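Local coordinates for protein putative hemolysin (Streptococcus mutans UA159, PDB 2RK5) that is a putative membrane hemolysin of the UPF0053 family, seen here as its transporter-associated domain, and may bind flavin adenine dinucleotide, at residues 19-22 / 28-31; 40-43 / 47-50; 23-28 / 81-86; 35-40 / 66-71. One frame throughout, in Å; residues are numbered along the deposited sequence.

Interaction 1 (19-22 / 28-31)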
loop_
_atom_site.group_PDB
_atom_site.type_symbol
_atom_site.label_atom_id
_atom_site.label_comp_id
_atom_site.label_asym_id
_atom_site.label_seq_id
_atom_site.Cartn_x
_atom_site.Cartn_y
_atom_site.Cartn_z
ATOM N N ASN A 19 17.152 5.337 2.406
ATOM C CA ASN A 19 18.535 5.801 2.486
ATOM C C ASN A 19 18.691 7.206 1.876
ATOM O O ASN A 19 19.367 8.078 2.425
ATOM C CB ASN A 19 19.471 4.796 1.819
ATOM C CG ASN A 19 19.639 3.531 2.649
ATOM O OD1 ASN A 19 19.409 3.530 3.864
ATOM N ND2 ASN A 19 20.087 2.461 2.015
ATOM N N ASP A 20 18.070 7.448 0.722
ATOM C CA ASP A 20 18.133 8.779 0.116
ATOM C C ASP A 20 17.375 9.803 0.986
ATOM O O ASP A 20 17.833 10.935 1.171
ATOM C CB ASP A 20 17.578 8.733 -1.304
ATOM C CG ASP A 20 18.514 8.051 -2.308
ATOM O OD1 ASP A 20 19.595 7.539 -1.906
ATOM O OD2 ASP A 20 18.156 8.034 -3.518
ATOM N N PHE A 21 16.207 9.422 1.507
ATOM C CA PHE A 21 15.433 10.283 2.380
ATOM C C PHE A 21 16.273 10.701 3.592
ATOM O O PHE A 21 16.364 11.878 3.949
ATOM C CB PHE A 21 14.159 9.553 2.831
ATOM C CG PHE A 21 13.258 10.372 3.672
ATOM C CD1 PHE A 21 12.191 11.057 3.116
ATOM C CD2 PHE A 21 13.482 10.492 5.022
ATOM C CE1 PHE A 21 11.350 11.832 3.906
ATOM C CE2 PHE A 21 12.655 11.290 5.844
ATOM C CZ PHE A 21 11.600 11.983 5.276
ATOM N N ASN A 22 16.885 9.714 4.219
ATOM C CA ASN A 22 17.670 9.950 5.428
ATOM C C ASN A 22 18.866 10.861 5.159
ATOM O O ASN A 22 19.234 11.678 6.010
ATOM C CB ASN A 22 18.119 8.620 6.036
ATOM C CG ASN A 22 17.015 7.919 6.781
ATOM O OD1 ASN A 22 16.113 8.560 7.332
ATOM N ND2 ASN A 22 17.117 6.586 6.871
ATOM N N ASP A 28 17.372 9.114 10.441
ATOM C CA ASP A 28 17.747 7.702 10.545
ATOM C C ASP A 28 16.508 6.801 10.626
ATOM O O ASP A 28 16.457 5.854 11.421
ATOM C CB ASP A 28 18.682 7.475 11.771
ATOM C CG ASP A 28 17.957 7.659 13.134
ATOM O OD1 ASP A 28 16.770 8.084 13.180
ATOM O OD2 ASP A 28 18.590 7.351 14.181
ATOM N N LEU A 29 15.537 7.069 9.765
ATOM C CA LEU A 29 14.299 6.285 9.752
ATOM C C LEU A 29 14.608 4.878 9.290
ATOM O O LEU A 29 15.420 4.695 8.394
ATOM C CB LEU A 29 13.303 6.880 8.776
ATOM C CG LEU A 29 12.882 8.317 9.079
ATOM C CD1 LEU A 29 11.760 8.751 8.145
ATOM C CD2 LEU A 29 12.524 8.454 10.577
ATOM N N GLU A 30 13.972 3.897 9.915
ATOM C CA GLU A 30 14.101 2.517 9.457
ATOM C C GLU A 30 12.904 1.727 9.897
ATOM O O GLU A 30 12.278 2.039 10.903
ATOM C CB GLU A 30 15.373 1.884 10.000
ATOM C CG GLU A 30 15.431 1.817 11.503
ATOM C CD GLU A 30 16.763 1.265 12.015
ATOM O OE1 GLU A 30 17.266 0.252 11.454
ATOM O OE2 GLU A 30 17.316 1.848 12.981
ATOM N N SER A 31 12.579 0.707 9.124
ATOM C CA SER A 31 11.537 -0.226 9.508
ATOM C C SER A 31 11.783 -1.550 8.804
ATOM O O SER A 31 12.302 -1.595 7.693
ATOM C CB SER A 31 10.175 0.343 9.162
ATOM O OG SER A 31 9.143 -0.576 9.348
#
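The carboxamide of N22 and the ring of F21 are the flat groups that meet L29. At the amide edge, N22 ND2 gives a nearly straight hydrogen bond to L29 O (3.0 Å, 166° at the hydrogen); the carbonyl oxygen lies almost in the amide plane, and the donor reaches it on a lone pair. The other arm is less regular: L29 N donates to N22 OD1 at 2.9 Å but stands above the carbonyl plane, off the lone pairs. OD1 also accepts from the hydroxyl of T27, so two bonds hold the oxygen and a third the nitrogen, fixing which way round the amide sits. With chi1 at -77°, CG lies beside the backbone N of N22, and the amide reaches both backbone polar groups of L29 from the helix.

N22 OD1 also sits at the edge of the F21 ring, in its plane. Next to it, L29 CD1 approaches that ring obliquely, 3.5 Å from F21 CE2, while F25 meets the F21 ring with planes about 35° apart. The contact thus ties helix 18-25 to the loop that follows it. L29 continues inward onto I37 and F40 of helix 37-45, L66 of strand 64-74 and V59 of strand 56-61, while D28, exposed at the surface, hydrogen-bonds S61 of that edge strand through OD1.

Interaction 2 (40-43 / 47-50)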
loop_
_atom_site.group_PDB
_atom_site.type_symbol
_atom_site.label_atom_id
_atom_site.label_comp_id
_atom_site.label_asym_id
_atom_site.label_seq_id
_atom_site.Cartn_x
_atom_site.Cartn_y
_atom_site.Cartn_z
ATOM N N PHE A 40 7.651 3.103 4.474
ATOM C CA PHE A 40 7.772 3.489 5.889
ATOM C C PHE A 40 6.466 4.135 6.392
ATOM O O PHE A 40 5.947 3.820 7.487
ATOM C CB PHE A 40 8.952 4.437 6.048
ATOM C CG PHE A 40 9.145 4.940 7.440
ATOM C CD1 PHE A 40 9.916 4.253 8.333
ATOM C CD2 PHE A 40 8.563 6.114 7.838
ATOM C CE1 PHE A 40 10.073 4.695 9.619
ATOM C CE2 PHE A 40 8.715 6.592 9.131
ATOM C CZ PHE A 40 9.468 5.874 10.026
ATOM N N TYR A 41 5.938 5.063 5.590
ATOM C CA TYR A 41 4.708 5.772 5.958
ATOM C C TYR A 41 3.541 4.798 6.043
ATOM O O TYR A 41 2.776 4.791 7.029
ATOM C CB TYR A 41 4.433 6.840 4.924
ATOM C CG TYR A 41 3.057 7.404 4.962
ATOM C CD1 TYR A 41 2.733 8.486 5.783
ATOM C CD2 TYR A 41 2.084 6.936 4.094
ATOM C CE1 TYR A 41 1.449 9.049 5.780
ATOM C CE2 TYR A 41 0.793 7.470 4.111
ATOM C CZ TYR A 41 0.487 8.542 4.921
ATOM O OH TYR A 41 -0.786 9.070 4.868
ATOM N N LEU A 42 3.394 3.950 5.039
ATOM C CA LEU A 42 2.219 3.041 5.011
ATOM C C LEU A 42 2.250 2.013 6.150
ATOM O O LEU A 42 1.206 1.680 6.769
ATOM C CB LEU A 42 2.091 2.295 3.672
ATOM C CG LEU A 42 1.678 3.198 2.499
ATOM C CD1 LEU A 42 1.800 2.412 1.178
ATOM C CD2 LEU A 42 0.254 3.746 2.669
ATOM N N THR A 43 3.445 1.495 6.432
ATOM C CA THR A 43 3.594 0.540 7.546
ATOM C C THR A 43 3.354 1.247 8.885
ATOM O O THR A 43 2.827 0.631 9.833
ATOM C CB THR A 43 4.949 -0.156 7.509
ATOM O OG1 THR A 43 5.952 0.812 7.627
ATOM C CG2 THR A 43 5.151 -0.830 6.228
ATOM N N THR A 47 -2.880 1.815 6.955
ATOM C CA THR A 47 -4.138 2.146 6.264
ATOM C C THR A 47 -3.846 2.733 4.908
ATOM O O THR A 47 -2.979 3.533 4.822
ATOM C CB THR A 47 -4.926 3.235 7.072
ATOM O OG1 THR A 47 -4.161 4.442 7.171
ATOM C CG2 THR A 47 -5.180 2.748 8.477
ATOM N N ILE A 48 -4.560 2.366 3.856
ATOM C CA ILE A 48 -4.450 3.159 2.654
ATOM C C ILE A 48 -5.243 4.469 2.880
ATOM O O ILE A 48 -6.475 4.414 2.977
ATOM C CB ILE A 48 -4.991 2.394 1.405
ATOM C CG1 ILE A 48 -4.255 1.058 1.248
ATOM C CG2 ILE A 48 -4.822 3.254 0.120
ATOM C CD1 ILE A 48 -2.706 1.149 1.253
ATOM N N PRO A 49 -4.557 5.634 3.032
ATOM C CA PRO A 49 -5.324 6.894 3.060
ATOM C C PRO A 49 -5.869 7.234 1.714
ATOM O O PRO A 49 -5.513 6.577 0.751
ATOM C CB PRO A 49 -4.252 7.951 3.327
ATOM C CG PRO A 49 -3.028 7.376 2.734
ATOM C CD PRO A 49 -3.115 5.914 3.139
ATOM N N SER A 50 -6.657 8.318 1.685
ATOM C CA SER A 50 -7.052 9.020 0.466
ATOM C C SER A 50 -6.956 10.533 0.679
ATOM O O SER A 50 -6.694 11.037 1.812
ATOM C CB SER A 50 -8.489 8.656 0.093
ATOM O OG SER A 50 -9.403 9.019 1.107
#
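L42 and Y41 of helix 37-45 meet the loop at 47-50 by packing, with one hydroxyl and one backbone oxygen among the touching atoms. One methyl of L42 does most of the touching. L42 CD2 lies 4.0 Å from P49 CD and 4.2 Å from I48 CD1. The backbone oxygen T47 O is 3.9 Å from L42 CD2, so three consecutive residues of the loop gather around this methyl. The side chains of L42 and P49 run at about a right angle, the leucine branch ending against the ring carbon next to the proline nitrogen.

Beside it, Y41 comes at P49 from the opposite direction. P49 CG lies at the edge of the tyrosine ring, near its plane, 3.5 Å from Y41 OH and 4.1 Å from Y41 CE2. The ring is sent along this line by a first torsion of 165°, with CG far from the backbone N.

In the second shell, Y41 OH donates to the backbone oxygen of E55, which satisfies the buried hydroxyl and anchors the ring end beside the proline. P49 itself also rests on E55 and N70. I48 turns its CB away from the helix, yet its chain bends back so that CD1 meets L42; the same two residues pack on I48 and L42 of the second subunit, so this patch belongs to the dimer interface as well. Farther out, Y41 lies over L68 and N70 of strand 64-74 and V78 and L81 of strand 77-85, while L42 reaches R77 and V78, placing the helix-to-loop contact over two neighbouring strands of the sheet.

Interaction 3 (23-28 / 81-86)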
loop_
_atom_site.group_PDB
_atom_site.type_symbol
_atom_site.label_atom_id
_atom_site.label_comp_id
_atom_site.label_asym_id
_atom_site.label_seq_id
_atom_site.Cartn_x
_atom_site.Cartn_y
_atom_site.Cartn_z
ATOM N N GLU A 23 19.491 10.707 3.991
ATOM C CA GLU A 23 20.613 11.558 3.605
ATOM C C GLU A 23 20.143 13.014 3.422
ATOM O O GLU A 23 20.792 13.955 3.917
ATOM C CB GLU A 23 21.312 11.020 2.345
ATOM C CG GLU A 23 22.508 11.827 1.896
ATOM C CD GLU A 23 23.083 11.329 0.568
ATOM O OE1 GLU A 23 22.319 11.275 -0.430
ATOM O OE2 GLU A 23 24.294 10.993 0.517
ATOM N N TYR A 24 18.998 13.191 2.762
ATOM C CA TYR A 24 18.463 14.513 2.479
ATOM C C TYR A 24 18.027 15.248 3.744
ATOM O O TYR A 24 18.307 16.448 3.942
ATOM C CB TYR A 24 17.269 14.373 1.520
ATOM C CG TYR A 24 16.729 15.694 1.009
ATOM C CD1 TYR A 24 17.179 16.239 -0.174
ATOM C CD2 TYR A 24 15.777 16.391 1.731
ATOM C CE1 TYR A 24 16.683 17.459 -0.625
ATOM C CE2 TYR A 24 15.290 17.617 1.299
ATOM C CZ TYR A 24 15.737 18.137 0.125
ATOM O OH TYR A 24 15.242 19.364 -0.282
ATOM N N PHE A 25 17.318 14.525 4.602
ATOM C CA PHE A 25 16.718 15.106 5.805
ATOM C C PHE A 25 17.544 14.958 7.062
ATOM O O PHE A 25 17.168 15.492 8.100
ATOM C CB PHE A 25 15.290 14.545 6.018
ATOM C CG PHE A 25 14.308 15.009 4.987
ATOM C CD1 PHE A 25 13.783 16.289 5.059
ATOM C CD2 PHE A 25 13.932 14.201 3.935
ATOM C CE1 PHE A 25 12.885 16.727 4.114
ATOM C CE2 PHE A 25 13.067 14.662 2.980
ATOM C CZ PHE A 25 12.543 15.915 3.074
ATOM N N GLU A 26 18.690 14.288 6.956
ATOM C CA GLU A 26 19.605 14.096 8.104
ATOM C C GLU A 26 18.917 13.321 9.216
ATOM O O GLU A 26 19.021 13.639 10.414
ATOM C CB GLU A 26 20.214 15.429 8.598
ATOM C CG GLU A 26 20.878 16.183 7.447
ATOM C CD GLU A 26 21.749 17.383 7.859
ATOM O OE1 GLU A 26 21.795 17.760 9.043
ATOM O OE2 GLU A 26 22.412 17.944 6.954
ATOM N N THR A 27 18.207 12.268 8.808
ATOM C CA THR A 27 17.478 11.434 9.740
ATOM C C THR A 27 17.985 9.983 9.637
ATOM O O THR A 27 18.936 9.687 8.876
ATOM C CB THR A 27 15.958 11.507 9.429
ATOM O OG1 THR A 27 15.747 11.254 8.038
ATOM C CG2 THR A 27 15.425 12.897 9.744
ATOM N N ASP A 28 17.372 9.114 10.441
ATOM C CA ASP A 28 17.747 7.702 10.545
ATOM C C ASP A 28 16.508 6.801 10.626
ATOM O O ASP A 28 16.457 5.854 11.421
ATOM C CB ASP A 28 18.682 7.475 11.771
ATOM C CG ASP A 28 17.957 7.659 13.134
ATOM O OD1 ASP A 28 16.770 8.084 13.180
ATOM O OD2 ASP A 28 18.590 7.351 14.181
ATOM N N LEU A 81 4.317 12.295 -0.904
ATOM C CA LEU A 81 4.118 12.658 0.491
ATOM C C LEU A 81 4.519 14.102 0.715
ATOM O O LEU A 81 5.493 14.574 0.135
ATOM C CB LEU A 81 4.984 11.800 1.402
ATOM C CG LEU A 81 4.575 10.364 1.692
ATOM C CD1 LEU A 81 5.749 9.641 2.379
ATOM C CD2 LEU A 81 3.352 10.335 2.623
ATOM N N LYS A 82 3.792 14.779 1.599
ATOM C CA LYS A 82 4.194 16.050 2.163
ATOM C C LYS A 82 4.948 15.791 3.463
ATOM O O LYS A 82 4.485 15.013 4.288
ATOM C CB LYS A 82 2.973 16.898 2.458
ATOM C CG LYS A 82 3.278 18.325 2.846
ATOM C CD LYS A 82 1.976 19.075 3.119
ATOM C CE LYS A 82 2.167 20.542 3.078
ATOM N NZ LYS A 82 0.832 21.229 3.076
ATOM N N ILE A 83 6.104 16.426 3.625
ATOM C CA ILE A 83 6.940 16.281 4.828
ATOM C C ILE A 83 7.084 17.649 5.439
ATOM O O ILE A 83 7.524 18.574 4.778
ATOM C CB ILE A 83 8.361 15.774 4.481
ATOM C CG1 ILE A 83 8.268 14.570 3.552
ATOM C CG2 ILE A 83 9.175 15.481 5.763
ATOM C CD1 ILE A 83 7.676 13.318 4.124
ATOM N N LEU A 84 6.696 17.771 6.703
ATOM C CA LEU A 84 6.906 19.014 7.449
ATOM C C LEU A 84 7.937 18.750 8.529
ATOM O O LEU A 84 7.793 17.789 9.319
ATOM C CB LEU A 84 5.596 19.450 8.101
ATOM C CG LEU A 84 4.385 19.751 7.199
ATOM C CD1 LEU A 84 4.783 20.253 5.857
ATOM C CD2 LEU A 84 3.469 18.588 7.082
ATOM N N VAL A 85 8.985 19.576 8.553
ATOM C CA VAL A 85 10.084 19.378 9.490
ATOM C C VAL A 85 10.025 20.399 10.621
ATOM O O VAL A 85 9.831 21.604 10.381
ATOM C CB VAL A 85 11.457 19.461 8.791
ATOM C CG1 VAL A 85 12.575 19.142 9.775
ATOM C CG2 VAL A 85 11.525 18.469 7.598
ATOM N N SER A 86 10.184 19.866 11.833
ATOM C CA SER A 86 9.979 20.511 13.136
ATOM C C SER A 86 8.979 21.607 13.233
ATOM O O SER A 86 7.802 21.308 13.012
ATOM C CB SER A 86 11.307 20.751 13.817
ATOM O OG SER A 86 11.863 19.472 14.006
#
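F25, the last residue of helix 18-25, sends its side chain to I83 and V85 on strand 77-85. Its CB points toward the strand, and chi1 of -69° puts CG beside the backbone N, leading the ring away from its own carbonyl. From CG the ring divides into two flanks. On one, CD1 lies 4.0 Å from V85 CG2, and CE1, one atom farther out, is 4.1 Å from V85 CG2; this valine methyl approaches obliquely. CE1 also comes within 4.2 Å of I83 CG2, and at the tip F25 CZ stands 4.3 Å from I83 CG2, for the isoleucine methyl lies over a face of the ring. The other flank, CD2 and CE2, runs beside the ring of F21, one helical turn earlier.

On the face opposite I83, Y24 CD2 lies 3.4 Å above the plane, over the ring centre, so the phenyl is covered on both faces. Y10 of strand 9-13 adds an edge-to-face ring contact. The packing is wholly apolar across the two segments, and the atoms of F25 meet methyl groups, not backbone.

Just past F25 the helix stops: E26 takes positive phi (61°), and its carbonyl oxygen accepts from K64 NZ and N62 ND2, pinning the turn to the hairpin between strands 56-61 and 64-74. I83 and V85, two residues apart, face the helix while L84 between them points away: the pattern of a helix laid across one face of an antiparallel sheet, here in the transporter-associated domain.

Interaction 4 (35-40 / 66-71)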
loop_
_atom_site.group_PDB
_atom_site.type_symbol
_atom_site.label_atom_id
_atom_site.label_comp_id
_atom_site.label_asym_id
_atom_site.label_seq_id
_atom_site.Cartn_x
_atom_site.Cartn_y
_atom_site.Cartn_z
ATOM N N ASP A 35 11.770 -0.399 2.216
ATOM C CA ASP A 35 12.835 0.219 1.444
ATOM C C ASP A 35 12.645 1.670 1.097
ATOM O O ASP A 35 13.637 2.357 0.834
ATOM C CB ASP A 35 13.056 -0.598 0.174
ATOM C CG ASP A 35 13.575 -1.993 0.500
ATOM O OD1 ASP A 35 14.610 -2.098 1.196
ATOM O OD2 ASP A 35 12.943 -2.951 0.073
ATOM N N THR A 36 11.388 2.118 1.034
ATOM C CA THR A 36 11.119 3.483 0.577
ATOM C C THR A 36 10.311 4.261 1.598
ATOM O O THR A 36 9.764 3.706 2.543
ATOM C CB THR A 36 10.282 3.504 -0.736
ATOM O OG1 THR A 36 8.964 2.987 -0.504
ATOM C CG2 THR A 36 10.946 2.705 -1.819
ATOM N N ILE A 37 10.286 5.573 1.424
ATOM C CA ILE A 37 9.543 6.448 2.322
ATOM C C ILE A 37 8.046 6.127 2.286
ATOM O O ILE A 37 7.406 6.145 3.356
ATOM C CB ILE A 37 9.854 7.927 2.062
ATOM C CG1 ILE A 37 9.316 8.798 3.209
ATOM C CG2 ILE A 37 9.400 8.381 0.669
ATOM C CD1 ILE A 37 9.884 8.458 4.575
ATOM N N ALA A 38 7.488 5.792 1.120
ATOM C CA ALA A 38 6.067 5.350 1.102
ATOM C C ALA A 38 5.870 4.086 1.935
ATOM O O ALA A 38 4.869 3.941 2.650
ATOM C CB ALA A 38 5.536 5.123 -0.316
ATOM N N GLY A 39 6.792 3.143 1.818
ATOM C CA GLY A 39 6.699 1.915 2.588
ATOM C C GLY A 39 6.740 2.219 4.072
ATOM O O GLY A 39 5.996 1.620 4.866
ATOM N N PHE A 40 7.651 3.103 4.474
ATOM C CA PHE A 40 7.772 3.489 5.889
ATOM C C PHE A 40 6.466 4.135 6.392
ATOM O O PHE A 40 5.947 3.820 7.487
ATOM C CB PHE A 40 8.952 4.437 6.048
ATOM C CG PHE A 40 9.145 4.940 7.440
ATOM C CD1 PHE A 40 9.916 4.253 8.333
ATOM C CD2 PHE A 40 8.563 6.114 7.838
ATOM C CE1 PHE A 40 10.073 4.695 9.619
ATOM C CE2 PHE A 40 8.715 6.592 9.131
ATOM C CZ PHE A 40 9.468 5.874 10.026
ATOM N N LEU A 66 9.321 15.044 12.294
ATOM C CA LEU A 66 8.797 14.985 10.932
ATOM C C LEU A 66 7.318 14.642 11.013
ATOM O O LEU A 66 6.920 13.737 11.751
ATOM C CB LEU A 66 9.483 13.886 10.145
ATOM C CG LEU A 66 10.999 13.922 9.962
ATOM C CD1 LEU A 66 11.479 12.739 9.101
ATOM C CD2 LEU A 66 11.395 15.186 9.354
ATOM N N GLU A 67 6.526 15.334 10.205
ATOM C CA GLU A 67 5.118 14.973 10.006
ATOM C C GLU A 67 4.974 14.565 8.540
ATOM O O GLU A 67 5.310 15.338 7.647
ATOM C CB GLU A 67 4.165 16.119 10.360
ATOM C CG GLU A 67 2.709 15.744 10.176
ATOM C CD GLU A 67 1.731 16.851 10.520
ATOM O OE1 GLU A 67 2.159 17.996 10.675
ATOM O OE2 GLU A 67 0.519 16.565 10.587
ATOM N N LEU A 68 4.506 13.342 8.307
ATOM C CA LEU A 68 4.344 12.794 6.957
ATOM C C LEU A 68 2.846 12.710 6.662
ATOM O O LEU A 68 2.102 12.165 7.463
ATOM C CB LEU A 68 4.946 11.407 6.861
ATOM C CG LEU A 68 6.453 11.205 6.903
ATOM C CD1 LEU A 68 7.021 11.773 8.146
ATOM C CD2 LEU A 68 6.741 9.715 6.829
ATOM N N ILE A 69 2.440 13.233 5.509
ATOM C CA ILE A 69 1.038 13.262 5.102
ATOM C C ILE A 69 0.922 12.860 3.645
ATOM O O ILE A 69 1.692 13.314 2.816
ATOM C CB ILE A 69 0.411 14.666 5.257
ATOM C CG1 ILE A 69 0.782 15.327 6.582
ATOM C CG2 ILE A 69 -1.114 14.560 5.153
ATOM C CD1 ILE A 69 0.255 16.780 6.695
ATOM N N ASN A 70 -0.065 12.036 3.312
ATOM C CA ASN A 70 -0.235 11.690 1.902
ATOM C C ASN A 70 -0.562 12.933 1.099
ATOM O O ASN A 70 -1.402 13.753 1.512
ATOM C CB ASN A 70 -1.302 10.632 1.694
ATOM C CG ASN A 70 -2.616 11.002 2.317
ATOM O OD1 ASN A 70 -2.673 11.136 3.527
ATOM N ND2 ASN A 70 -3.690 11.099 1.511
ATOM N N ASP A 71 0.106 13.063 -0.048
ATOM C CA ASP A 71 -0.213 14.102 -1.016
ATOM C C ASP A 71 -0.849 13.552 -2.292
ATOM O O ASP A 71 -1.636 14.239 -2.933
ATOM C CB ASP A 71 1.051 14.897 -1.345
ATOM C CG ASP A 71 0.826 15.965 -2.403
ATOM O OD1 ASP A 71 0.229 17.008 -2.087
ATOM O OD2 ASP A 71 1.275 15.755 -3.564
#
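I37 and F40 converge on one methyl of L68, and this is where the packing is close. L68 CD2 lies 4.1 Å from I37 CD1, the two chains meeting tip to tip, and 4.2 Å from F40 CD2. That second approach is at the edge of the phenyl ring, near its plane, with the two side chains running at about a right angle. I37 reaches down because CG1 swings far from the backbone N (chi1 -167°), which extends CD1 toward the strand. F40 gets there differently: its CB does not aim at L68, but a first torsion of 178° swings the ring round until its CD2 edge meets the L68 methyl. All three residues are buried, and I83 backs L68 from the neighbouring strand 77-85.

Helix 37-45 here lies across strand 64-74, near the centre of the domain, in a helix-on-sheet layer where L68 is the residue of 66-71 that meets the helix segment. At the helix start T36 is the N-cap: T36 OG1 accepts from G39 N at 3.2 Å, with 161° at the hydrogen, and F40 N closes the first turn on T36 O at 2.9 Å.

The outer part is looser. D35 and T36 stand well clear of the strand, and partners come to them from the second subunit: D75 of that subunit accepts from D35 N through OD1, and its OD2 is hydrogen-bonded to T36 OG1. On the strand side, D71 lies exposed beyond N70, where the chain turns a corner beside K80.

Overall arrangement
Interactions 3 and 4 set the two helices on the antiparallel sheet, while 1 and 2 tie each helix to the loop after it. Interactions 1 and 3 share helix 18-25 and D28, their centres about 9 Å apart, and F21 CE1 packs on I83 CD1 at 4.0 Å between them. Interactions 2 and 4 share F40 on helix 37-45, with centres about 8 Å apart, and both reach the second subunit. F21 CD1 touches I37 CG1 at 3.7 Å, linking the helices, while strand pairing, K82 N to I69 O at 2.8 Å, joins interactions 3 and 4 beneath them. Interactions 2 and 3 lie on opposite sides of the chain's centre, about 17 Å between centres. None can be tied to a flavin site.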